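Local atomic coordinates of saframycin Mx1 synthetase B (Legionella pneumophila subsp. pneumophila, PDB entry 3KXW), a protein that belongs to the ANL clan of AMP-binding enzymes, joining a large nucleotide-binding part to a small C-terminal domain. Residues Q48-I53 and C85-C90; H308-F313 and F318-F323; R456-D459 and G465-H468; H189-D194 and E331-V336. All coordinates share one frame; numbering follows the deposited sequence.

Interaction 1: residues Q48-I53 and C85-C90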
# COMPACT_ATOMS: atom_id res chain seq x y z
N GLN A 48 23.64 -3.13 14.39
CA GLN A 48 24.81 -3.92 13.99
C GLN A 48 24.66 -4.49 12.56
O GLN A 48 25.60 -4.42 11.76
CB GLN A 48 25.15 -5.04 14.99
CG GLN A 48 25.76 -4.55 16.33
CD GLN A 48 26.96 -3.63 16.13
OE1 GLN A 48 26.92 -2.46 16.50
NE2 GLN A 48 28.04 -4.16 15.58
N HIS A 49 23.49 -5.06 12.24
CA HIS A 49 23.25 -5.54 10.87
C HIS A 49 23.35 -4.43 9.83
O HIS A 49 24.00 -4.60 8.81
CB HIS A 49 21.89 -6.26 10.76
CG HIS A 49 21.91 -7.64 11.32
ND1 HIS A 49 22.49 -8.70 10.66
CD2 HIS A 49 21.44 -8.14 12.49
CE1 HIS A 49 22.38 -9.80 11.39
NE2 HIS A 49 21.75 -9.48 12.51
N ALA A 50 22.73 -3.28 10.11
CA ALA A 50 22.81 -2.13 9.22
C ALA A 50 24.25 -1.69 8.96
O ALA A 50 24.63 -1.40 7.81
CB ALA A 50 21.96 -0.96 9.76
N LYS A 51 25.05 -1.63 10.02
CA LYS A 51 26.47 -1.29 9.87
C LYS A 51 27.23 -2.31 9.04
O LYS A 51 28.02 -1.93 8.17
CB LYS A 51 27.14 -1.14 11.25
CG LYS A 51 26.65 0.09 12.00
CD LYS A 51 26.94 0.01 13.50
CE LYS A 51 27.08 1.40 14.09
NZ LYS A 51 26.93 1.37 15.56
N ALA A 52 26.98 -3.60 9.29
CA ALA A 52 27.63 -4.67 8.53
C ALA A 52 27.29 -4.57 7.04
O ALA A 52 28.15 -4.74 6.17
CB ALA A 52 27.22 -6.04 9.09
N ILE A 53 26.02 -4.31 6.75
CA ILE A 53 25.59 -4.22 5.36
C ILE A 53 26.15 -2.98 4.71
O ILE A 53 26.63 -3.02 3.57
CB ILE A 53 24.04 -4.25 5.26
CG1 ILE A 53 23.55 -5.64 5.66
CG2 ILE A 53 23.57 -3.82 3.86
CD1 ILE A 53 22.07 -5.69 6.07
N CYS A 85 21.38 0.31 3.58
CA CYS A 85 21.52 1.29 2.49
C CYS A 85 21.62 2.70 3.03
O CYS A 85 22.48 3.47 2.62
CB CYS A 85 20.36 1.23 1.49
SG CYS A 85 20.33 -0.23 0.48
N LEU A 86 20.71 3.05 3.94
CA LEU A 86 20.72 4.40 4.47
C LEU A 86 22.04 4.72 5.21
O LEU A 86 22.57 5.82 5.08
CB LEU A 86 19.53 4.65 5.42
CG LEU A 86 18.11 4.51 4.85
CD1 LEU A 86 17.08 5.22 5.71
CD2 LEU A 86 18.03 4.93 3.41
N TYR A 87 22.53 3.77 6.00
CA TYR A 87 23.79 3.96 6.71
C TYR A 87 24.96 4.19 5.76
O TYR A 87 25.94 4.80 6.16
CB TYR A 87 24.13 2.76 7.57
CG TYR A 87 23.50 2.69 8.95
CD1 TYR A 87 22.12 2.77 9.13
CD2 TYR A 87 24.29 2.46 10.07
CE1 TYR A 87 21.56 2.64 10.41
CE2 TYR A 87 23.74 2.35 11.35
CZ TYR A 87 22.38 2.43 11.51
OH TYR A 87 21.87 2.30 12.80
N ALA A 88 24.87 3.67 4.55
CA ALA A 88 25.92 3.90 3.55
C ALA A 88 25.70 5.18 2.74
O ALA A 88 26.51 5.51 1.87
CB ALA A 88 26.02 2.70 2.62
N GLY A 89 24.62 5.90 3.01
CA GLY A 89 24.26 7.07 2.23
C GLY A 89 23.77 6.72 0.83
O GLY A 89 23.69 7.59 -0.04
N CYS A 90 23.44 5.45 0.62
CA CYS A 90 22.92 5.00 -0.66
C CYS A 90 21.40 5.14 -0.70
O CYS A 90 20.75 5.18 0.35
CB CYS A 90 23.33 3.55 -0.93
SG CYS A 90 25.16 3.34 -1.09
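A50 and K51 of helix 43-59 meet Y87, in the last turn of helix 76-87, in a helix-to-helix packing contact of the large N-terminal part of this ANL-clan enzyme. The tight part is a CH-pi contact. The A50 methyl lies over the middle of one face of the phenol ring, its CB 3.7 Å from the Y87 ring centroid and only 11° off the ring normal. The small side chain is consistent with the close approach of the backbones, the A50 and Y87 CA atoms being 6.7 Å apart. Y87 carries its ring on the side of its own backbone N, opposite the carbonyl carbon (chi1 -84°), which sets the ring against the neighbouring helix. V14, V17 and R18 of helix 13-23 also touch Y87, and W159 meets its ring.

K51 marks the looser, partly exposed side. Its CG comes within 3.7 Å of Y87 CE2 at a slant, so only the root of the lysine takes part, and beyond it the chain runs extended to the salt bridge between its ammonium and D47. Y87 OH bonds to the other carboxylate oxygen of D47, so one aspartate serves the polar ends of both side chains.

Just past Y87 the helix is closed by a Schellman motif in which G89 takes a positive phi. Its two backward bonds run from G89 N to L86 O at 2.9 Å and from C90 N to C85 O at 3.0 Å.

Interaction 2: residues H308-F313 and F318-F323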
# COMPACT_ATOMS: atom_id res chain seq x y z
N HIS A 308 -20.00 -3.24 8.47
CA HIS A 308 -19.97 -4.70 8.37
C HIS A 308 -18.92 -5.29 9.29
O HIS A 308 -19.17 -6.28 9.96
CB HIS A 308 -19.64 -5.18 6.96
CG HIS A 308 -20.77 -5.09 5.99
ND1 HIS A 308 -20.68 -5.55 4.70
CD2 HIS A 308 -22.02 -4.58 6.12
CE1 HIS A 308 -21.82 -5.34 4.07
NE2 HIS A 308 -22.65 -4.75 4.91
N PHE A 309 -17.73 -4.69 9.30
CA PHE A 309 -16.65 -5.20 10.11
C PHE A 309 -16.96 -5.03 11.60
O PHE A 309 -16.69 -5.91 12.41
CB PHE A 309 -15.34 -4.47 9.78
CG PHE A 309 -14.14 -5.08 10.44
CD1 PHE A 309 -13.46 -6.12 9.84
CD2 PHE A 309 -13.72 -4.63 11.68
CE1 PHE A 309 -12.34 -6.72 10.44
CE2 PHE A 309 -12.62 -5.22 12.31
CZ PHE A 309 -11.92 -6.25 11.68
N TYR A 310 -17.54 -3.89 11.93
CA TYR A 310 -17.87 -3.61 13.32
C TYR A 310 -18.89 -4.62 13.84
O TYR A 310 -18.70 -5.19 14.90
CB TYR A 310 -18.40 -2.19 13.49
CG TYR A 310 -19.07 -2.00 14.83
CD1 TYR A 310 -18.34 -2.08 16.01
CD2 TYR A 310 -20.43 -1.77 14.92
CE1 TYR A 310 -18.95 -1.92 17.26
CE2 TYR A 310 -21.05 -1.62 16.16
CZ TYR A 310 -20.31 -1.68 17.31
OH TYR A 310 -20.95 -1.53 18.52
N GLN A 311 -19.94 -4.85 13.06
CA GLN A 311 -20.97 -5.82 13.45
C GLN A 311 -20.39 -7.24 13.57
O GLN A 311 -20.77 -8.01 14.46
CB GLN A 311 -22.16 -5.80 12.49
CG GLN A 311 -22.99 -4.50 12.49
CD GLN A 311 -23.60 -4.22 13.85
OE1 GLN A 311 -23.83 -5.13 14.64
NE2 GLN A 311 -23.84 -2.95 14.14
N ALA A 312 -19.47 -7.59 12.68
CA ALA A 312 -18.85 -8.91 12.69
C ALA A 312 -17.92 -9.17 13.88
O ALA A 312 -17.73 -10.32 14.28
CB ALA A 312 -18.11 -9.17 11.35
N PHE A 313 -17.33 -8.11 14.44
CA PHE A 313 -16.31 -8.33 15.48
C PHE A 313 -16.56 -7.67 16.84
O PHE A 313 -15.77 -7.84 17.77
CB PHE A 313 -14.90 -8.04 14.92
CG PHE A 313 -14.54 -8.97 13.80
CD1 PHE A 313 -14.14 -10.27 14.08
CD2 PHE A 313 -14.69 -8.59 12.47
CE1 PHE A 313 -13.84 -11.15 13.08
CE2 PHE A 313 -14.41 -9.50 11.44
CZ PHE A 313 -13.98 -10.77 11.75
N PHE A 318 -13.91 -5.50 19.49
CA PHE A 318 -13.66 -4.44 18.52
C PHE A 318 -14.66 -3.30 18.68
O PHE A 318 -15.87 -3.54 18.72
CB PHE A 318 -13.67 -4.96 17.07
CG PHE A 318 -13.33 -3.87 16.07
CD1 PHE A 318 -12.00 -3.51 15.85
CD2 PHE A 318 -14.33 -3.19 15.39
CE1 PHE A 318 -11.67 -2.49 14.95
CE2 PHE A 318 -14.03 -2.16 14.51
CZ PHE A 318 -12.69 -1.80 14.28
N ARG A 319 -14.18 -2.06 18.73
CA ARG A 319 -15.06 -0.90 18.84
C ARG A 319 -15.00 -0.05 17.57
O ARG A 319 -13.93 0.17 17.02
CB ARG A 319 -14.67 -0.03 20.05
CG ARG A 319 -15.12 -0.63 21.39
CD ARG A 319 -14.78 0.28 22.60
NE ARG A 319 -15.45 1.57 22.49
CZ ARG A 319 -14.86 2.69 22.07
NH1 ARG A 319 -13.57 2.69 21.76
NH2 ARG A 319 -15.56 3.81 21.99
N LYS A 320 -16.14 0.43 17.11
CA LYS A 320 -16.15 1.14 15.83
C LYS A 320 -15.35 2.44 15.89
O LYS A 320 -14.87 2.90 14.85
CB LYS A 320 -17.59 1.42 15.37
CG LYS A 320 -17.70 1.89 13.91
CD LYS A 320 -19.17 2.02 13.45
CE LYS A 320 -19.26 2.43 11.95
NZ LYS A 320 -20.69 2.66 11.50
N GLU A 321 -15.23 3.00 17.09
CA GLU A 321 -14.49 4.24 17.31
C GLU A 321 -13.00 4.05 16.99
O GLU A 321 -12.26 5.01 16.84
CB GLU A 321 -14.62 4.70 18.78
CG GLU A 321 -16.01 5.16 19.19
CD GLU A 321 -17.01 4.02 19.35
OE1 GLU A 321 -16.57 2.86 19.51
OE2 GLU A 321 -18.23 4.28 19.31
N ALA A 322 -12.55 2.80 16.94
CA ALA A 322 -11.15 2.54 16.61
C ALA A 322 -10.84 2.91 15.15
O ALA A 322 -9.70 3.25 14.80
CB ALA A 322 -10.83 1.07 16.86
N PHE A 323 -11.85 2.85 14.29
CA PHE A 323 -11.61 3.04 12.86
C PHE A 323 -11.09 4.42 12.60
O PHE A 323 -11.64 5.40 13.12
CB PHE A 323 -12.89 2.83 12.04
CG PHE A 323 -13.08 1.42 11.57
CD1 PHE A 323 -12.12 0.81 10.76
CD2 PHE A 323 -14.22 0.71 11.88
CE1 PHE A 323 -12.32 -0.48 10.30
CE2 PHE A 323 -14.41 -0.57 11.44
CZ PHE A 323 -13.45 -1.17 10.62
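K320 NZ is gripped by two carboxylates, E303 and E307, one turn apart on helix 303-313, while the root of the same side chain lies on Y310 of that helix. K320 CB sits 4.0 Å from the Y310 ring centroid, over the face but toward its rim, and the two side chains cross at about a right angle. The backbone of K320 comes in as well, with its N 3.5 Å from Y310 CD1.

Deeper in, F309, F318 and F323 form an aromatic cluster. F309 turns its CG away from its backbone N (chi1 -172°), which places the ring so that its edge meets the face of F318. The pair is T-shaped, with planes at 86°, and the F309 and F318 ring centroids are 5.0 Å apart. F323 approaches F309 more obliquely, its CZ 3.6 Å from F309 CD2. At the helix end, F318 N makes a weak bond of 3.4 Å to F313 O, with the two CB atoms in contact beside it.

The turn thus folds back on helix 303-313, which links the parallel strands 293-296 and 323-328 as a beta-alpha-beta crossover. Y271 of helix 269-277 adds its ring to F309 and F323, and A294 of strand 293-296 touches F318 and F323.

Interaction 3: residues R456-D459 and G465-H468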
# COMPACT_ATOMS: atom_id res chain seq x y z
N ARG A 456 -10.78 10.50 -8.72
CA ARG A 456 -9.55 10.89 -9.42
C ARG A 456 -9.95 11.82 -10.56
O ARG A 456 -11.05 11.70 -11.08
CB ARG A 456 -8.86 9.67 -10.03
CG ARG A 456 -8.32 8.64 -9.05
CD ARG A 456 -6.97 9.03 -8.48
NE ARG A 456 -5.93 9.26 -9.50
CZ ARG A 456 -4.78 9.90 -9.25
NH1 ARG A 456 -4.53 10.37 -8.04
NH2 ARG A 456 -3.90 10.08 -10.22
N ILE A 457 -9.08 12.75 -10.92
CA ILE A 457 -9.34 13.60 -12.07
C ILE A 457 -9.58 12.73 -13.32
O ILE A 457 -10.54 12.92 -14.08
CB ILE A 457 -8.17 14.55 -12.35
CG1 ILE A 457 -8.09 15.64 -11.26
CG2 ILE A 457 -8.31 15.18 -13.73
CD1 ILE A 457 -6.92 16.61 -11.45
N LYS A 458 -8.69 11.76 -13.50
CA LYS A 458 -8.76 10.88 -14.66
C LYS A 458 -9.64 9.66 -14.40
O LYS A 458 -9.54 9.01 -13.36
CB LYS A 458 -7.36 10.42 -15.05
CG LYS A 458 -6.51 11.51 -15.68
CD LYS A 458 -5.71 10.92 -16.82
CE LYS A 458 -4.37 11.58 -16.98
NZ LYS A 458 -3.46 10.61 -17.65
N ASP A 459 -10.50 9.36 -15.37
CA ASP A 459 -11.39 8.22 -15.33
C ASP A 459 -10.63 6.91 -15.04
O ASP A 459 -9.68 6.56 -15.74
CB ASP A 459 -12.12 8.12 -16.66
CG ASP A 459 -13.24 7.12 -16.64
OD1 ASP A 459 -14.41 7.55 -16.50
OD2 ASP A 459 -12.95 5.91 -16.74
N GLY A 465 -6.93 0.91 -18.39
CA GLY A 465 -6.68 0.59 -19.79
C GLY A 465 -5.26 0.92 -20.22
O GLY A 465 -4.58 0.09 -20.81
N LYS A 466 -4.81 2.13 -19.89
CA LYS A 466 -3.49 2.57 -20.32
C LYS A 466 -2.39 1.81 -19.59
O LYS A 466 -1.28 1.68 -20.11
CB LYS A 466 -3.33 4.08 -20.14
CG LYS A 466 -3.17 4.47 -18.70
CD LYS A 466 -2.12 5.54 -18.57
CE LYS A 466 -2.56 6.80 -19.23
NZ LYS A 466 -1.84 8.01 -18.67
N ASN A 467 -2.70 1.31 -18.40
CA ASN A 467 -1.77 0.44 -17.67
C ASN A 467 -1.81 -1.04 -18.06
O ASN A 467 -1.05 -1.83 -17.52
CB ASN A 467 -1.97 0.58 -16.16
CG ASN A 467 -1.46 1.91 -15.64
OD1 ASN A 467 -2.10 2.56 -14.81
ND2 ASN A 467 -0.31 2.31 -16.12
N HIS A 468 -2.68 -1.40 -19.01
CA HIS A 468 -2.82 -2.77 -19.52
C HIS A 468 -3.25 -3.78 -18.44
O HIS A 468 -2.97 -4.97 -18.55
CB HIS A 468 -1.53 -3.28 -20.20
CG HIS A 468 -0.89 -2.29 -21.13
ND1 HIS A 468 -1.58 -1.67 -22.15
CD2 HIS A 468 0.38 -1.83 -21.20
CE1 HIS A 468 -0.77 -0.85 -22.79
NE2 HIS A 468 0.42 -0.92 -22.24
O HOH W 1 -1.60 9.27 -16.08
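K458 and K466 bring their amine ends together at the surface, NZ to NZ at 3.2 Å, and that is their whole contact. As two ammonium groups both are donors and make no bond to each other; a shared water mediates between them. It lies beside the pair, accepting from K458 NZ at 2.8 Å and from K466 NZ at 2.9 Å. If both are charged they should repel, and the pKa of one may be lowered. Both lysines also touch a crystal neighbour, which may bear on their poses.

Neither chain is fully extended. K458 starts with CG beside its backbone N (chi1 -71°) and then kinks at chi2 and chi3, well away from staggered at both bonds. K466 takes the unusual first torsion that wedges CG between backbone N and carbonyl carbon (chi1 73°). A second torsion well off staggered (chi2 139°), followed by a bend at chi3, swings its amine across to meet K458 nearly at a right angle.

D459 is the N-cap of helix 460-466, its OD2 accepting weak bonds from I461 N and I462 N. At the far end, H468 has positive phi and closes a Schellman motif, with its N bonded to G465 O at 3.0 Å; its ring turns one face to K466 O. R456, which touches the bound 5'-O-[(S)-(dodecanoyloxy)(hydroxy)phosphoryl]adenosine, pairs with D442. This strand, turn and short helix, with the sequence R-I-K-D and then G-K-N, is consistent with the hinge motif of adenylate-forming enzymes, around the junction of large and small domains.

Interaction 4: residues H189-D194 and E331-V336. With 1ZZ (5'-O-[(S)-(dodecanoyloxy)(hydroxy)phosphoryl]adenosine), chain B.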
# COMPACT_ATOMS: atom_id res chain seq x y z
N HIS A 189 15.90 12.44 3.38
CA HIS A 189 15.99 12.16 4.80
C HIS A 189 15.09 13.09 5.62
O HIS A 189 14.50 12.66 6.61
CB HIS A 189 17.45 12.23 5.26
CG HIS A 189 18.23 11.00 4.92
ND1 HIS A 189 18.11 9.83 5.64
CD2 HIS A 189 19.11 10.74 3.92
CE1 HIS A 189 18.89 8.90 5.11
NE2 HIS A 189 19.51 9.42 4.06
N HIS A 190 15.01 14.35 5.21
CA HIS A 190 14.16 15.35 5.88
C HIS A 190 12.67 15.02 5.63
O HIS A 190 11.85 15.13 6.55
CB HIS A 190 14.54 16.77 5.40
CG HIS A 190 13.88 17.89 6.15
ND1 HIS A 190 14.15 18.16 7.48
CD2 HIS A 190 13.04 18.86 5.74
CE1 HIS A 190 13.45 19.22 7.86
NE2 HIS A 190 12.76 19.66 6.83
N ASN A 191 12.32 14.62 4.42
CA ASN A 191 10.93 14.24 4.12
C ASN A 191 10.49 13.13 5.05
O ASN A 191 9.40 13.16 5.60
CB ASN A 191 10.81 13.66 2.70
CG ASN A 191 10.88 14.71 1.60
OD1 ASN A 191 10.49 15.88 1.78
ND2 ASN A 191 11.32 14.27 0.43
N LEU A 192 11.34 12.11 5.16
CA LEU A 192 11.05 10.92 5.93
C LEU A 192 10.85 11.25 7.40
O LEU A 192 9.82 10.89 7.99
CB LEU A 192 12.18 9.91 5.75
CG LEU A 192 12.05 8.63 6.58
CD1 LEU A 192 10.78 7.85 6.23
CD2 LEU A 192 13.28 7.77 6.39
N LEU A 193 11.82 11.92 8.01
CA LEU A 193 11.66 12.28 9.43
C LEU A 193 10.45 13.17 9.64
O LEU A 193 9.75 13.05 10.63
CB LEU A 193 12.92 12.95 9.98
CG LEU A 193 14.20 12.10 10.12
CD1 LEU A 193 15.33 13.01 10.66
CD2 LEU A 193 13.96 10.90 11.04
N ASP A 194 10.18 14.08 8.72
CA ASP A 194 9.04 14.95 8.91
C ASP A 194 7.75 14.12 8.99
O ASP A 194 6.88 14.35 9.84
CB ASP A 194 8.88 15.93 7.77
CG ASP A 194 7.78 16.93 8.04
OD1 ASP A 194 7.99 17.80 8.90
OD2 ASP A 194 6.70 16.83 7.43
N GLU A 331 3.98 10.66 -3.00
CA GLU A 331 4.55 11.96 -3.38
C GLU A 331 4.61 12.92 -2.19
O GLU A 331 5.35 13.91 -2.20
CB GLU A 331 3.76 12.59 -4.54
CG GLU A 331 4.04 11.93 -5.89
CD GLU A 331 3.12 10.74 -6.16
OE1 GLU A 331 2.54 10.19 -5.19
OE2 GLU A 331 2.98 10.36 -7.36
N ALA A 332 3.80 12.64 -1.16
CA ALA A 332 3.85 13.42 0.07
C ALA A 332 4.42 12.59 1.22
O ALA A 332 4.13 12.83 2.40
CB ALA A 332 2.47 13.95 0.42
N THR A 333 5.28 11.64 0.85
CA THR A 333 5.89 10.67 1.75
C THR A 333 4.86 9.66 2.22
O THR A 333 4.93 8.50 1.84
CB THR A 333 6.65 11.35 2.94
OG1 THR A 333 7.67 12.19 2.40
CG2 THR A 333 7.30 10.32 3.77
N LEU A 334 3.87 10.10 3.00
CA LEU A 334 2.77 9.19 3.30
C LEU A 334 1.56 9.95 3.78
O LEU A 334 0.65 10.22 3.01
CB LEU A 334 3.17 8.13 4.32
CG LEU A 334 2.10 7.05 4.56
CD1 LEU A 334 1.92 6.17 3.32
CD2 LEU A 334 2.49 6.21 5.77
N LEU A 335 1.54 10.30 5.06
CA LEU A 335 0.29 10.75 5.70
C LEU A 335 -0.01 12.22 5.44
O LEU A 335 0.83 13.06 5.75
CB LEU A 335 0.36 10.49 7.21
CG LEU A 335 -0.81 10.95 8.07
CD1 LEU A 335 -2.12 10.19 7.71
CD2 LEU A 335 -0.45 10.80 9.55
N VAL A 336 -1.20 12.51 4.91
CA VAL A 336 -1.63 13.88 4.57
C VAL A 336 -2.79 14.34 5.44
O VAL A 336 -2.75 15.45 5.98
CB VAL A 336 -2.01 14.00 3.07
CG1 VAL A 336 -2.61 15.39 2.72
CG2 VAL A 336 -0.78 13.74 2.22
P 1ZZ B . 0.13 5.54 -2.99
C1 1ZZ B . 1.16 3.60 11.47
N1 1ZZ B . -5.96 7.14 -1.72
O1 1ZZ B . -1.95 4.91 -0.56
C2 1ZZ B . 0.33 3.61 10.18
N2 1ZZ B . -5.92 7.32 0.51
O2 1ZZ B . 0.18 5.54 -1.33
C3 1ZZ B . 0.15 5.02 9.61
N3 1ZZ B . -8.53 7.56 -2.06
O3 1ZZ B . 1.10 6.50 -3.49
C4 1ZZ B . -0.29 4.96 8.14
N4 1ZZ B . -9.65 7.89 0.05
O4 1ZZ B . 0.48 4.05 -3.50
C5 1ZZ B . -0.90 6.28 7.65
N5 1ZZ B . -8.60 7.95 2.13
O5 1ZZ B . -1.40 5.90 -3.55
C6 1ZZ B . -1.41 6.07 6.22
O6 1ZZ B . -4.20 6.26 -3.22
C7 1ZZ B . -2.23 7.15 5.46
O7 1ZZ B . -5.64 8.21 -4.83
C8 1ZZ B . -2.83 6.81 4.08
O8 1ZZ B . -3.48 9.37 -4.49
C9 1ZZ B . -1.75 7.00 3.00
C10 1ZZ B . -1.91 6.08 1.76
C11 1ZZ B . -0.61 6.19 0.91
C12 1ZZ B . -0.97 5.90 -0.56
C13 1ZZ B . -2.07 7.07 -3.13
C14 1ZZ B . -3.34 7.12 -3.72
C15 1ZZ B . -4.02 8.53 -3.60
C16 1ZZ B . -5.31 8.30 -3.77
C17 1ZZ B . -5.46 7.07 -3.01
C18 1ZZ B . -5.17 7.10 -0.50
C19 1ZZ B . -7.31 7.47 -0.01
C20 1ZZ B . -7.31 7.41 -1.31
C21 1ZZ B . -9.66 7.75 -1.42
C22 1ZZ B . -8.62 7.77 0.70
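Behind the wall of the ligand pocket, N191 in the first turn of helix 189-202 packs on T333, next to the pocket residues L334 and L335 in the run into strand 335-338. The meeting is small and buried: N191 CB lies 3.5 Å from T333 OG1, and the T333 methyl CG2 comes to 4.4 Å from L192 CA, so the threonine rests against the helix backbone. Its hydroxyl, placed beside the backbone N (chi1 -59°), donates to the carbonyl of S408, while I224 of helix 220-233 and N195 also pack on the residue.

T333 has positive phi, and the chain turns there before L334 and L335 reach the other way, to 5'-O-[(S)-(dodecanoyloxy)(hydroxy)phosphoryl]adenosine. L334 CD1 is 3.5 Å from ligand atom C11, next to the acyl carbonyl, and L334 CD2 is 3.9 Å from C4, so the two branches of one leucine follow different parts of the chain. L335 CD1 lies 3.8 Å from C7.

Chemically, the split is clear: the T333 hydroxyl and L335 N are satisfied within the protein, by S408 O and N195 OD1, and purely apolar branches meet the dodecanoyl tail by van der Waals packing.

Overall arrangement
From the N terminus, interaction 1 comes first, closing a loop of 31 residues and tying helix 43-59 to the end of helix 76-87. Interaction 4 opens next at 189 and closes at 331-336, a long loop of 136 residues between helix 189-202 and the pocket wall. Interaction 2 is nested inside it, a short turn between helix 303-313 and strand 323-328. Interaction 3 follows in series, bringing the loop after strand 450-456 to the end of helix 460-466. No two loops cross. Interactions 1 and 4 touch, with L86 CD1 packing 4.1 Å from H189 CE1; interactions 3 and 4 come within about 7 Å between nearest atoms.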